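Local coordinates for protein haloacid dehalogenase-like hydrolase (Salmonella enterica subsp. enterica serovar Typhi, PDB 4EZE) that probably removes the phosphate from O-phosphoserine by magnesium-dependent hydrolysis, the last step in making L-serine, as a member of the haloacid dehalogenase superfamily, at residues I25-T30 against L309-E314; K40-L45 against L55-R60; V125-R130 against C175-L180; A154-R159 against F222-E227. One frame throughout, in Å; residues are numbered along the deposited sequence.

Contact 1 of 4, residues I25-T30 against L309-E314; sequences IIYFIT and LLFLIE
The CA atoms of Y27 and F311 stand 7.5 Å apart, where strand 23-29 of the N-terminal antiparallel sheet faces the chain after strand 299-301. The contact joins that sheet to the C-terminal end of the HAD hydrolase chain. Two aromatic side chains carry it. A chi1 of -54° sets the Y27 ring beside its own backbone N, leaning toward F311. The F311 ring puts CD2 over one face of the Y27 ring, 3.3 Å from Y27 CG. The ring planes lie at 46°, an oblique pairing with centroids 4.7 Å apart. The other face of Y27 has I25 CG2 near its rim. I29 CG1 lies 4.0 Å from F311 CE1. Y69 makes an edge-to-face contact with F311, and F99 touches it. One water ties the polar end of Y27 to the second segment. It lies 2.5 Å from Y27 OH and donates to two backbone carbonyls, F311 O at 3.0 Å and E314 O at 2.7 Å.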
loop_
_atom_site.group_PDB
_atom_site.type_symbol
_atom_site.label_atom_id
_atom_site.label_comp_id
_atom_site.label_asym_id
_atom_site.label_seq_id
_atom_site.Cartn_x
_atom_site.Cartn_y
_atom_site.Cartn_z
ATOM N N ILE A 25 13.296 -16.161 -8.502
ATOM C CA ILE A 25 13.862 -14.901 -8.938
ATOM C C ILE A 25 13.663 -13.848 -7.854
ATOM O O ILE A 25 12.603 -13.767 -7.230
ATOM C CB ILE A 25 13.183 -14.433 -10.228
ATOM C CG1 ILE A 25 13.616 -15.352 -11.373
ATOM C CG2 ILE A 25 13.545 -12.982 -10.520
ATOM C CD1 ILE A 25 12.598 -15.518 -12.482
ATOM N N ILE A 26 14.708 -13.073 -7.616
ATOM C CA ILE A 26 14.674 -11.982 -6.669
ATOM C C ILE A 26 15.237 -10.780 -7.385
ATOM O O ILE A 26 16.299 -10.880 -8.013
ATOM C CB ILE A 26 15.607 -12.243 -5.478
ATOM C CG1 ILE A 26 15.160 -13.490 -4.718
ATOM C CG2 ILE A 26 15.643 -11.021 -4.576
ATOM C CD1 ILE A 26 16.003 -13.811 -3.508
ATOM N N TYR A 27 14.519 -9.661 -7.319
ATOM C CA TYR A 27 15.042 -8.398 -7.859
ATOM C C TYR A 27 15.547 -7.538 -6.719
ATOM O O TYR A 27 14.902 -7.452 -5.677
ATOM C CB TYR A 27 13.935 -7.605 -8.559
ATOM C CG TYR A 27 13.176 -8.346 -9.637
ATOM C CD1 TYR A 27 13.686 -8.443 -10.928
ATOM C CD2 TYR A 27 11.927 -8.913 -9.375
ATOM C CE1 TYR A 27 12.983 -9.099 -11.932
ATOM C CE2 TYR A 27 11.219 -9.567 -10.370
ATOM C CZ TYR A 27 11.758 -9.662 -11.648
ATOM O OH TYR A 27 11.060 -10.294 -12.650
ATOM N N PHE A 28 16.668 -6.867 -6.925
ATOM C CA PHE A 28 17.213 -6.000 -5.913
ATOM C C PHE A 28 17.294 -4.600 -6.459
ATOM O O PHE A 28 17.817 -4.402 -7.541
ATOM C CB PHE A 28 18.635 -6.416 -5.571
ATOM C CG PHE A 28 18.720 -7.738 -4.904
ATOM C CD1 PHE A 28 18.606 -7.836 -3.535
ATOM C CD2 PHE A 28 18.925 -8.885 -5.647
ATOM C CE1 PHE A 28 18.682 -9.066 -2.918
ATOM C CE2 PHE A 28 19.003 -10.112 -5.038
ATOM C CZ PHE A 28 18.864 -10.206 -3.677
ATOM N N ILE A 29 16.815 -3.624 -5.698
ATOM C CA ILE A 29 16.911 -2.237 -6.127
ATOM C C ILE A 29 17.618 -1.413 -5.076
ATOM O O ILE A 29 17.181 -1.341 -3.921
ATOM C CB ILE A 29 15.521 -1.602 -6.326
ATOM C CG1 ILE A 29 14.661 -2.454 -7.268
ATOM C CG2 ILE A 29 15.676 -0.181 -6.832
ATOM C CD1 ILE A 29 13.885 -3.554 -6.563
ATOM N N THR A 30 18.668 -0.729 -5.495
ATOM C CA THR A 30 19.482 -0.012 -4.571
ATOM C C THR A 30 20.094 1.225 -5.213
ATOM O O THR A 30 20.243 1.263 -6.420
ATOM C CB THR A 30 20.623 -0.924 -4.134
ATOM O OG1 THR A 30 21.368 -0.260 -3.124
ATOM C CG2 THR A 30 21.541 -1.235 -5.323
ATOM N N LEU A 309 6.218 -1.402 -8.081
ATOM C CA LEU A 309 5.191 -2.411 -8.365
ATOM C C LEU A 309 5.409 -3.053 -9.751
ATOM O O LEU A 309 4.919 -4.147 -10.045
ATOM C CB LEU A 309 3.798 -1.811 -8.290
ATOM C CG LEU A 309 3.354 -1.298 -6.927
ATOM C CD1 LEU A 309 2.001 -0.649 -7.096
ATOM C CD2 LEU A 309 3.236 -2.459 -5.967
ATOM N N LEU A 310 6.149 -2.389 -10.623
ATOM C CA LEU A 310 6.467 -3.059 -11.883
ATOM C C LEU A 310 6.912 -4.509 -11.685
ATOM O O LEU A 310 6.459 -5.402 -12.407
ATOM C CB LEU A 310 7.552 -2.310 -12.640
ATOM C CG LEU A 310 7.644 -2.827 -14.079
ATOM C CD1 LEU A 310 6.374 -2.457 -14.814
ATOM C CD2 LEU A 310 8.851 -2.245 -14.774
ATOM N N PHE A 311 7.812 -4.740 -10.723
ATOM C CA PHE A 311 8.391 -6.085 -10.517
ATOM C C PHE A 311 7.382 -7.159 -10.173
ATOM O O PHE A 311 7.679 -8.344 -10.208
ATOM C CB PHE A 311 9.531 -6.049 -9.496
ATOM C CG PHE A 311 10.676 -5.222 -9.961
ATOM C CD1 PHE A 311 10.780 -3.891 -9.570
ATOM C CD2 PHE A 311 11.585 -5.734 -10.880
ATOM C CE1 PHE A 311 11.810 -3.094 -10.034
ATOM C CE2 PHE A 311 12.627 -4.947 -11.351
ATOM C CZ PHE A 311 12.742 -3.626 -10.932
ATOM N N LEU A 312 6.174 -6.745 -9.843
ATOM C CA LEU A 312 5.201 -7.717 -9.456
ATOM C C LEU A 312 4.131 -7.872 -10.539
ATOM O O LEU A 312 3.191 -8.629 -10.359
ATOM C CB LEU A 312 4.547 -7.311 -8.140
ATOM C CG LEU A 312 5.475 -7.029 -6.957
ATOM C CD1 LEU A 312 4.675 -6.265 -5.919
ATOM C CD2 LEU A 312 6.042 -8.278 -6.333
ATOM N N ILE A 313 4.255 -7.157 -11.651
ATOM C CA ILE A 313 3.230 -7.285 -12.686
ATOM C C ILE A 313 3.776 -7.446 -14.098
ATOM O O ILE A 313 3.038 -7.852 -14.995
ATOM C CB ILE A 313 2.221 -6.126 -12.648
ATOM C CG1 ILE A 313 2.893 -4.816 -13.039
ATOM C CG2 ILE A 313 1.599 -6.018 -11.260
ATOM C CD1 ILE A 313 1.893 -3.690 -13.174
ATOM N N GLU A 314 5.055 -7.134 -14.286
ATOM C CA GLU A 314 5.733 -7.297 -15.585
ATOM C C GLU A 314 6.612 -8.553 -15.551
ATOM O O GLU A 314 7.481 -8.679 -14.698
ATOM C CB GLU A 314 6.592 -6.070 -15.912
ATOM C CG GLU A 314 7.404 -6.195 -17.201
ATOM C CD GLU A 314 6.573 -6.788 -18.346
ATOM O OE1 GLU A 314 5.598 -6.147 -18.785
ATOM O OE2 GLU A 314 6.885 -7.898 -18.816
HETATM O O HOH W 1 8.638 -9.877 -12.604
#

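Contact 2 of 4, residues K40-L45 against L55-R60; sequences KLQETL and LLFDKR
F57 meets two side chains of helix 34-45, Q42 and L41. Its CE2 takes the Q42 contact: Q42 NE2 is 3.6 Å away and Q42 CG 3.7 Å. The amide and ring planes are 62° apart, so the amide does not lie flat on the ring. The two side chains lie alongside, pointing contrary ways. At CE1 on the other side of the ring, L41 CD2 approaches to 4.2 Å, an apolar contact. Q42 reaches F57 with its chain extended beyond CG (chi2 -156°). The next shell is bonded within each element. On the helix, K40 O accepts from T44 N and from T44 OG1, which arrive from opposite faces of the carbonyl plane; the hydroxyl is 3.0 Å from that oxygen. On the strand, L56 and D58 pair through the backbone with T73 and K71 of strand 67-75. L70 and L72 of that strand touch F57, and Q38 of the helix does too. W94 lies against L41. This is a helix packed on one face of a four-stranded antiparallel sheet, at edge strand 56-62, in the N-terminal part of the protein.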
loop_
_atom_site.group_PDB
_atom_site.type_symbol
_atom_site.label_atom_id
_atom_site.label_comp_id
_atom_site.label_asym_id
_atom_site.label_seq_id
_atom_site.Cartn_x
_atom_site.Cartn_y
_atom_site.Cartn_z
ATOM N N LYS A 40 29.470 -7.331 -3.102
ATOM C CA LYS A 40 29.234 -7.296 -1.671
ATOM C C LYS A 40 28.215 -8.346 -1.243
ATOM O O LYS A 40 28.315 -8.929 -0.162
ATOM C CB LYS A 40 28.746 -5.901 -1.298
ATOM C CG LYS A 40 28.719 -5.605 0.179
ATOM C CD LYS A 40 28.036 -4.272 0.418
ATOM C CE LYS A 40 28.342 -3.763 1.810
ATOM N NZ LYS A 40 27.096 -3.195 2.375
ATOM N N LEU A 41 27.212 -8.579 -2.082
ATOM C CA LEU A 41 26.099 -9.445 -1.670
ATOM C C LEU A 41 26.419 -10.917 -1.912
ATOM O O LEU A 41 25.895 -11.801 -1.227
ATOM C CB LEU A 41 24.798 -9.014 -2.366
ATOM C CG LEU A 41 23.538 -9.884 -2.527
ATOM C CD1 LEU A 41 22.705 -9.862 -1.262
ATOM C CD2 LEU A 41 22.703 -9.370 -3.706
ATOM N N GLN A 42 27.277 -11.192 -2.889
ATOM C CA GLN A 42 27.728 -12.570 -3.086
ATOM C C GLN A 42 28.496 -13.014 -1.860
ATOM O O GLN A 42 28.223 -14.068 -1.290
ATOM C CB GLN A 42 28.639 -12.705 -4.298
ATOM C CG GLN A 42 28.119 -12.021 -5.542
ATOM C CD GLN A 42 28.690 -12.645 -6.790
ATOM O OE1 GLN A 42 29.299 -11.966 -7.620
ATOM N NE2 GLN A 42 28.513 -13.958 -6.919
ATOM N N GLU A 43 29.461 -12.192 -1.458
ATOM C CA GLU A 43 30.298 -12.511 -0.314
ATOM C C GLU A 43 29.480 -12.702 0.961
ATOM O O GLU A 43 29.749 -13.613 1.743
ATOM C CB GLU A 43 31.388 -11.452 -0.138
ATOM C CG GLU A 43 32.271 -11.314 -1.371
ATOM C CD GLU A 43 33.253 -10.154 -1.277
ATOM O OE1 GLU A 43 33.725 -9.688 -2.340
ATOM O OE2 GLU A 43 33.552 -9.705 -0.147
ATOM N N THR A 44 28.458 -11.877 1.159
ATOM C CA THR A 44 27.654 -12.001 2.369
ATOM C C THR A 44 26.681 -13.171 2.300
ATOM O O THR A 44 26.360 -13.779 3.316
ATOM C CB THR A 44 26.882 -10.710 2.678
ATOM O OG1 THR A 44 27.802 -9.618 2.719
ATOM C CG2 THR A 44 26.144 -10.824 4.043
ATOM N N LEU A 45 26.203 -13.468 1.097
ATOM C CA LEU A 45 25.293 -14.585 0.893
ATOM C C LEU A 45 26.019 -15.930 0.830
ATOM O O LEU A 45 25.459 -16.943 1.249
ATOM C CB LEU A 45 24.475 -14.390 -0.386
ATOM C CG LEU A 45 23.201 -13.541 -0.339
ATOM C CD1 LEU A 45 22.271 -14.003 -1.457
ATOM C CD2 LEU A 45 22.497 -13.602 1.019
ATOM N N LEU A 55 24.090 -19.553 -9.189
ATOM C CA LEU A 55 23.593 -18.210 -8.947
ATOM C C LEU A 55 23.712 -17.372 -10.195
ATOM O O LEU A 55 24.808 -17.083 -10.660
ATOM C CB LEU A 55 24.361 -17.544 -7.815
ATOM C CG LEU A 55 24.205 -18.221 -6.462
ATOM C CD1 LEU A 55 24.493 -17.236 -5.354
ATOM C CD2 LEU A 55 22.819 -18.800 -6.323
ATOM N N LEU A 56 22.571 -16.972 -10.732
ATOM C CA LEU A 56 22.563 -16.168 -11.935
ATOM C C LEU A 56 22.246 -14.718 -11.605
ATOM O O LEU A 56 21.160 -14.402 -11.150
ATOM C CB LEU A 56 21.551 -16.735 -12.921
ATOM C CG LEU A 56 21.523 -16.136 -14.320
ATOM C CD1 LEU A 56 22.917 -15.765 -14.780
ATOM C CD2 LEU A 56 20.877 -17.121 -15.269
ATOM N N PHE A 57 23.216 -13.847 -11.835
ATOM C CA PHE A 57 23.093 -12.429 -11.550
ATOM C C PHE A 57 23.103 -11.672 -12.844
ATOM O O PHE A 57 24.064 -11.755 -13.595
ATOM C CB PHE A 57 24.307 -11.940 -10.774
ATOM C CG PHE A 57 24.195 -12.118 -9.300
ATOM C CD1 PHE A 57 23.220 -11.447 -8.587
ATOM C CD2 PHE A 57 25.075 -12.936 -8.627
ATOM C CE1 PHE A 57 23.120 -11.599 -7.221
ATOM C CE2 PHE A 57 24.985 -13.094 -7.258
ATOM C CZ PHE A 57 24.006 -12.425 -6.556
ATOM N N ASP A 58 22.058 -10.902 -13.094
ATOM C CA ASP A 58 21.990 -10.135 -14.317
ATOM C C ASP A 58 21.581 -8.709 -13.965
ATOM O O ASP A 58 20.550 -8.487 -13.332
ATOM C CB ASP A 58 20.998 -10.805 -15.288
ATOM C CG ASP A 58 21.315 -10.514 -16.734
ATOM O OD1 ASP A 58 22.237 -9.712 -16.999
ATOM O OD2 ASP A 58 20.639 -11.088 -17.613
ATOM N N LYS A 59 22.403 -7.739 -14.340
ATOM C CA LYS A 59 22.043 -6.362 -14.096
ATOM C C LYS A 59 21.308 -5.816 -15.304
ATOM O O LYS A 59 21.734 -6.003 -16.433
ATOM C CB LYS A 59 23.258 -5.514 -13.736
ATOM C CG LYS A 59 24.346 -5.468 -14.776
ATOM C CD LYS A 59 25.499 -4.621 -14.265
ATOM C CE LYS A 59 26.588 -4.506 -15.313
ATOM N NZ LYS A 59 27.660 -3.613 -14.818
ATOM N N ARG A 60 20.199 -5.136 -15.046
ATOM C CA ARG A 60 19.262 -4.778 -16.094
ATOM C C ARG A 60 18.666 -3.403 -15.867
ATOM O O ARG A 60 18.762 -2.838 -14.783
ATOM C CB ARG A 60 18.147 -5.813 -16.130
ATOM C CG ARG A 60 18.674 -7.219 -16.337
ATOM C CD ARG A 60 17.564 -8.160 -16.781
ATOM N NE ARG A 60 18.123 -9.452 -17.168
ATOM C CZ ARG A 60 17.412 -10.536 -17.467
ATOM N NH1 ARG A 60 16.085 -10.506 -17.430
ATOM N NH2 ARG A 60 18.037 -11.659 -17.805
#

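Contact 3 of 4, residues V125-R130 against C175-L180; sequences VDEIAR and CDRMTL
The E127 chain bends at chi2 (-64°) and brings its carboxylate round toward R177, whose own chain is extended from CG to NE. R177 NH2 donates to E127 OE1 at 3.2 Å, with an N-H...O angle of 158°. The oxygen is met on its anti side and lies near the guanidinium plane, although the carboxylate and guanidinium planes are 80° apart. The other oxygen, E127 OE2, is gripped from its own helix. R130 NH1 reaches it at 3.0 Å from above the carboxylate plane. R177 has its strongest polar partner in E131, through NH1, so the network extends along helix 124-131. The aliphatic part of E127 does different work. M178 CE packs 3.4 Å from E127 CG and 3.5 Å from E127 CB. Helix 124-131 is thus held against the end of helix 168-176 and the chain that leaves it. Both helices probably belong to the helical cap that HAD phosphoserine phosphatases carry over the active site. M178 also touches F208 of helix 206-216, and its side chain comes within about 6 Å of that of D116, the predicted proton donor. R130 NH2 is 4.2 Å from R177 NH2. One carboxylate thus serves two guanidinium groups, which probably favours its charged form, while the aliphatic part of E127 stays packed on M178.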
loop_
_atom_site.group_PDB
_atom_site.type_symbol
_atom_site.label_atom_id
_atom_site.label_comp_id
_atom_site.label_asym_id
_atom_site.label_seq_id
_atom_site.Cartn_x
_atom_site.Cartn_y
_atom_site.Cartn_z
ATOM N N VAL A 125 -7.985 12.794 7.994
ATOM C CA VAL A 125 -8.649 13.341 9.166
ATOM C C VAL A 125 -7.743 14.175 10.076
ATOM O O VAL A 125 -8.198 15.159 10.662
ATOM C CB VAL A 125 -9.354 12.247 9.985
ATOM C CG1 VAL A 125 -9.795 12.798 11.336
ATOM C CG2 VAL A 125 -10.552 11.716 9.215
ATOM N N ASP A 126 -6.478 13.782 10.211
ATOM C CA ASP A 126 -5.505 14.601 10.940
ATOM C C ASP A 126 -5.320 15.947 10.276
ATOM O O ASP A 126 -5.194 16.966 10.951
ATOM C CB ASP A 126 -4.142 13.930 10.999
ATOM C CG ASP A 126 -4.115 12.775 11.951
ATOM O OD1 ASP A 126 -5.156 12.510 12.590
ATOM O OD2 ASP A 126 -3.049 12.130 12.054
ATOM N N GLU A 127 -5.279 15.943 8.951
ATOM C CA GLU A 127 -5.075 17.172 8.211
ATOM C C GLU A 127 -6.262 18.093 8.371
ATOM O O GLU A 127 -6.110 19.300 8.394
ATOM C CB GLU A 127 -4.850 16.880 6.738
ATOM C CG GLU A 127 -3.485 16.284 6.472
ATOM C CD GLU A 127 -2.368 17.246 6.821
ATOM O OE1 GLU A 127 -2.382 18.390 6.316
ATOM O OE2 GLU A 127 -1.478 16.856 7.597
ATOM N N ILE A 128 -7.456 17.528 8.462
ATOM C CA ILE A 128 -8.619 18.366 8.631
ATOM C C ILE A 128 -8.562 18.991 10.016
ATOM O O ILE A 128 -8.792 20.182 10.176
ATOM C CB ILE A 128 -9.889 17.554 8.484
ATOM C CG1 ILE A 128 -9.984 17.021 7.057
ATOM C CG2 ILE A 128 -11.098 18.405 8.841
ATOM C CD1 ILE A 128 -11.105 16.021 6.893
ATOM N N ALA A 129 -8.218 18.170 11.003
ATOM C CA ALA A 129 -8.020 18.600 12.366
ATOM C C ALA A 129 -7.040 19.750 12.487
ATOM O O ALA A 129 -7.318 20.735 13.183
ATOM C CB ALA A 129 -7.547 17.437 13.219
ATOM N N ARG A 130 -5.888 19.632 11.836
ATOM C CA ARG A 130 -4.900 20.685 11.979
ATOM C C ARG A 130 -5.406 21.965 11.330
ATOM O O ARG A 130 -5.199 23.052 11.850
ATOM C CB ARG A 130 -3.513 20.290 11.461
ATOM C CG ARG A 130 -2.401 20.836 12.359
ATOM C CD ARG A 130 -0.997 20.590 11.830
ATOM N NE ARG A 130 -0.879 21.053 10.455
ATOM C CZ ARG A 130 -0.737 20.239 9.418
ATOM N NH1 ARG A 130 -0.670 18.931 9.628
ATOM N NH2 ARG A 130 -0.648 20.729 8.183
ATOM N N CYS A 175 -8.374 18.269 0.848
ATOM C CA CYS A 175 -8.167 17.186 -0.093
ATOM C C CYS A 175 -7.243 17.625 -1.212
ATOM O O CYS A 175 -6.394 16.872 -1.660
ATOM C CB CYS A 175 -9.498 16.730 -0.672
ATOM S SG CYS A 175 -9.364 15.303 -1.728
ATOM N N ASP A 176 -7.415 18.861 -1.652
ATOM C CA ASP A 176 -6.630 19.413 -2.745
ATOM C C ASP A 176 -5.142 19.484 -2.438
ATOM O O ASP A 176 -4.321 19.318 -3.324
ATOM C CB ASP A 176 -7.173 20.772 -3.174
ATOM C CG ASP A 176 -8.404 20.654 -4.044
ATOM O OD1 ASP A 176 -8.880 19.522 -4.249
ATOM O OD2 ASP A 176 -8.897 21.690 -4.526
ATOM N N ARG A 177 -4.792 19.773 -1.196
ATOM C CA ARG A 177 -3.384 19.874 -0.829
ATOM C C ARG A 177 -2.716 18.543 -0.430
ATOM O O ARG A 177 -1.545 18.513 -0.072
ATOM C CB ARG A 177 -3.158 20.962 0.220
ATOM C CG ARG A 177 -3.731 20.678 1.575
ATOM C CD ARG A 177 -3.189 21.671 2.569
ATOM N NE ARG A 177 -3.280 21.173 3.933
ATOM C CZ ARG A 177 -4.210 21.549 4.798
ATOM N NH1 ARG A 177 -5.121 22.439 4.437
ATOM N NH2 ARG A 177 -4.222 21.042 6.019
ATOM N N MET A 178 -3.472 17.452 -0.481
ATOM C CA MET A 178 -2.930 16.127 -0.209
ATOM C C MET A 178 -1.966 15.744 -1.322
ATOM O O MET A 178 -2.163 16.138 -2.463
ATOM C CB MET A 178 -4.051 15.096 -0.123
ATOM C CG MET A 178 -4.959 15.256 1.073
ATOM S SD MET A 178 -4.051 15.572 2.590
ATOM C CE MET A 178 -5.229 15.006 3.794
ATOM N N THR A 179 -0.925 14.979 -1.006
ATOM C CA THR A 179 0.047 14.629 -2.036
ATOM C C THR A 179 0.075 13.143 -2.337
ATOM O O THR A 179 0.155 12.304 -1.431
ATOM C CB THR A 179 1.464 15.105 -1.665
ATOM O OG1 THR A 179 1.706 14.813 -0.288
ATOM C CG2 THR A 179 1.582 16.616 -1.874
ATOM N N LEU A 180 -0.024 12.837 -3.624
ATOM C CA LEU A 180 0.185 11.496 -4.140
ATOM C C LEU A 180 1.497 10.950 -3.612
ATOM O O LEU A 180 2.485 11.683 -3.575
ATOM C CB LEU A 180 0.305 11.580 -5.643
ATOM C CG LEU A 180 -0.216 10.308 -6.254
ATOM C CD1 LEU A 180 -1.413 9.946 -5.410
ATOM C CD2 LEU A 180 -0.610 10.508 -7.705
#

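Contact 4 of 4, residues A154-R159 against F222-E227; sequences ASFTRR and FSNTVE
F156 leaves helix 152-161 with a chi1 of -180°, which swings the ring away from its own backbone nitrogen, and from CB the side chain heads for N224. Partway along the ring, CD1 is 4.1 Å from N224 ND2. Next, CE1 comes to 3.8 Å of the same nitrogen. Across the ring, CE2 is 3.9 Å from N224 CG. At the tip, CZ touches N224 CB at 3.6 Å. The amide is stacked on one face of the ring, with planes 28° apart and ND2 over the ring centre. This joins the helical cap of the HAD fold, to which helix 152-161 probably belongs, to N224, at strand 220-224 on the edge of the parallel Rossmann-like core sheet. N224 is held in place by two hydrogen bonds of its amide to backbone atoms: ND2 donates to G203 O, and OD1 accepts from M242 N. I237 of strand 232-237 also touches F156. Beyond N224 on the chain, V226 CG2 lies 4.2 Å from F156 CZ, approaching the ring obliquely.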
loop_
_atom_site.group_PDB
_atom_site.type_symbol
_atom_site.label_atom_id
_atom_site.label_comp_id
_atom_site.label_asym_id
_atom_site.label_seq_id
_atom_site.Cartn_x
_atom_site.Cartn_y
_atom_site.Cartn_z
ATOM N N ALA A 154 -14.946 3.374 17.331
ATOM C CA ALA A 154 -15.249 4.471 18.241
ATOM C C ALA A 154 -14.189 5.573 18.080
ATOM O O ALA A 154 -14.481 6.763 18.228
ATOM C CB ALA A 154 -15.334 3.964 19.680
ATOM N N SER A 155 -12.972 5.177 17.721
ATOM C CA SER A 155 -11.964 6.152 17.317
ATOM C C SER A 155 -12.466 6.921 16.107
ATOM O O SER A 155 -12.465 8.158 16.085
ATOM C CB SER A 155 -10.659 5.454 16.957
ATOM O OG SER A 155 -9.833 6.299 16.172
ATOM N N PHE A 156 -12.902 6.184 15.091
ATOM C CA PHE A 156 -13.410 6.829 13.886
ATOM C C PHE A 156 -14.637 7.710 14.188
ATOM O O PHE A 156 -14.717 8.862 13.756
ATOM C CB PHE A 156 -13.732 5.793 12.790
ATOM C CG PHE A 156 -14.249 6.415 11.528
ATOM C CD1 PHE A 156 -13.373 6.963 10.606
ATOM C CD2 PHE A 156 -15.614 6.509 11.289
ATOM C CE1 PHE A 156 -13.850 7.583 9.459
ATOM C CE2 PHE A 156 -16.098 7.121 10.136
ATOM C CZ PHE A 156 -15.210 7.662 9.217
ATOM N N THR A 157 -15.599 7.185 14.934
ATOM C CA THR A 157 -16.819 7.958 15.174
ATOM C C THR A 157 -16.487 9.229 15.951
ATOM O O THR A 157 -16.938 10.328 15.603
ATOM C CB THR A 157 -17.892 7.134 15.933
ATOM O OG1 THR A 157 -17.258 6.335 16.932
ATOM C CG2 THR A 157 -18.622 6.194 14.995
ATOM N N ARG A 158 -15.711 9.073 17.021
ATOM C CA ARG A 158 -15.298 10.220 17.845
ATOM C C ARG A 158 -14.632 11.322 17.040
ATOM O O ARG A 158 -14.989 12.495 17.161
ATOM C CB ARG A 158 -14.353 9.784 18.961
ATOM C CG ARG A 158 -15.028 9.641 20.309
ATOM C CD ARG A 158 -14.121 8.923 21.294
ATOM N NE ARG A 158 -14.538 9.143 22.676
ATOM C CZ ARG A 158 -15.656 8.658 23.207
ATOM N NH1 ARG A 158 -16.486 7.928 22.475
ATOM N NH2 ARG A 158 -15.950 8.915 24.473
ATOM N N ARG A 159 -13.653 10.948 16.223
ATOM C CA ARG A 159 -12.948 11.944 15.417
ATOM C C ARG A 159 -13.865 12.617 14.414
ATOM O O ARG A 159 -13.780 13.829 14.196
ATOM C CB ARG A 159 -11.730 11.321 14.726
ATOM C CG ARG A 159 -10.608 11.034 15.722
ATOM C CD ARG A 159 -9.378 10.402 15.085
ATOM N NE ARG A 159 -9.684 9.060 14.615
ATOM C CZ ARG A 159 -9.525 8.659 13.363
ATOM N NH1 ARG A 159 -9.006 9.487 12.464
ATOM N NH2 ARG A 159 -9.849 7.416 13.024
ATOM N N PHE A 222 -13.779 2.855 -2.316
ATOM C CA PHE A 222 -14.720 2.460 -1.288
ATOM C C PHE A 222 -14.170 3.002 0.009
ATOM O O PHE A 222 -12.991 2.867 0.249
ATOM C CB PHE A 222 -14.747 0.930 -1.154
ATOM C CG PHE A 222 -15.156 0.218 -2.399
ATOM C CD1 PHE A 222 -16.502 0.068 -2.716
ATOM C CD2 PHE A 222 -14.197 -0.315 -3.253
ATOM C CE1 PHE A 222 -16.885 -0.597 -3.875
ATOM C CE2 PHE A 222 -14.578 -0.970 -4.421
ATOM C CZ PHE A 222 -15.925 -1.111 -4.725
ATOM N N SER A 223 -15.005 3.580 0.864
ATOM C CA SER A 223 -14.549 3.909 2.216
ATOM C C SER A 223 -15.752 4.064 3.119
ATOM O O SER A 223 -16.869 3.632 2.766
ATOM C CB SER A 223 -13.704 5.183 2.206
ATOM O OG SER A 223 -14.480 6.295 1.786
ATOM N N ASN A 224 -15.542 4.666 4.290
ATOM C CA ASN A 224 -16.686 5.044 5.124
ATOM C C ASN A 224 -17.416 6.185 4.461
ATOM O O ASN A 224 -16.836 6.931 3.669
ATOM C CB ASN A 224 -16.238 5.496 6.494
ATOM C CG ASN A 224 -15.914 4.353 7.398
ATOM O OD1 ASN A 224 -16.782 3.557 7.724
ATOM N ND2 ASN A 224 -14.659 4.283 7.848
ATOM N N THR A 225 -18.696 6.337 4.776
ATOM C CA THR A 225 -19.449 7.415 4.182
ATOM C C THR A 225 -19.968 8.301 5.302
ATOM O O THR A 225 -20.614 7.816 6.235
ATOM C CB THR A 225 -20.616 6.909 3.313
ATOM O OG1 THR A 225 -20.209 5.740 2.586
ATOM C CG2 THR A 225 -21.039 7.984 2.312
ATOM N N VAL A 226 -19.648 9.588 5.237
ATOM C CA VAL A 226 -20.204 10.545 6.201
ATOM C C VAL A 226 -20.987 11.584 5.428
ATOM O O VAL A 226 -20.436 12.264 4.563
ATOM C CB VAL A 226 -19.111 11.195 7.036
ATOM C CG1 VAL A 226 -19.734 12.157 8.049
ATOM C CG2 VAL A 226 -18.304 10.097 7.732
ATOM N N GLU A 227 -22.287 11.666 5.703
ATOM C CA GLU A 227 -23.163 12.504 4.905
ATOM C C GLU A 227 -22.799 13.971 5.063
ATOM O O GLU A 227 -22.399 14.414 6.129
ATOM C CB GLU A 227 -24.621 12.303 5.316
ATOM C CG GLU A 227 -25.575 13.221 4.567
ATOM C CD GLU A 227 -26.932 13.348 5.249
ATOM O OE1 GLU A 227 -27.061 12.992 6.439
ATOM O OE2 GLU A 227 -27.875 13.818 4.590
#

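In the fold
Contacts 1 and 2 both reach the N-terminal antiparallel sheet, with centres 15 Å apart. They touch where F28 CZ meets L41 CD2 at 3.9 Å. Contacts 3 and 4 lie on the opposite side of the chain's centre, 16 Å apart between centres. They meet at V125 CG1 and R159 NH1, 3.6 Å apart. Their segments alternate, both within the HAD hydrolase part of the chain. Contact 1 closes a long loop that contains the other three. Contacts 3 and 4 come near the metal site: M178 and F156 each lie about 12 Å from the bound sodium ion, measured from their side chains. D114, D116 and D270 form that metal site. Contacts 1 and 2 lie away from it.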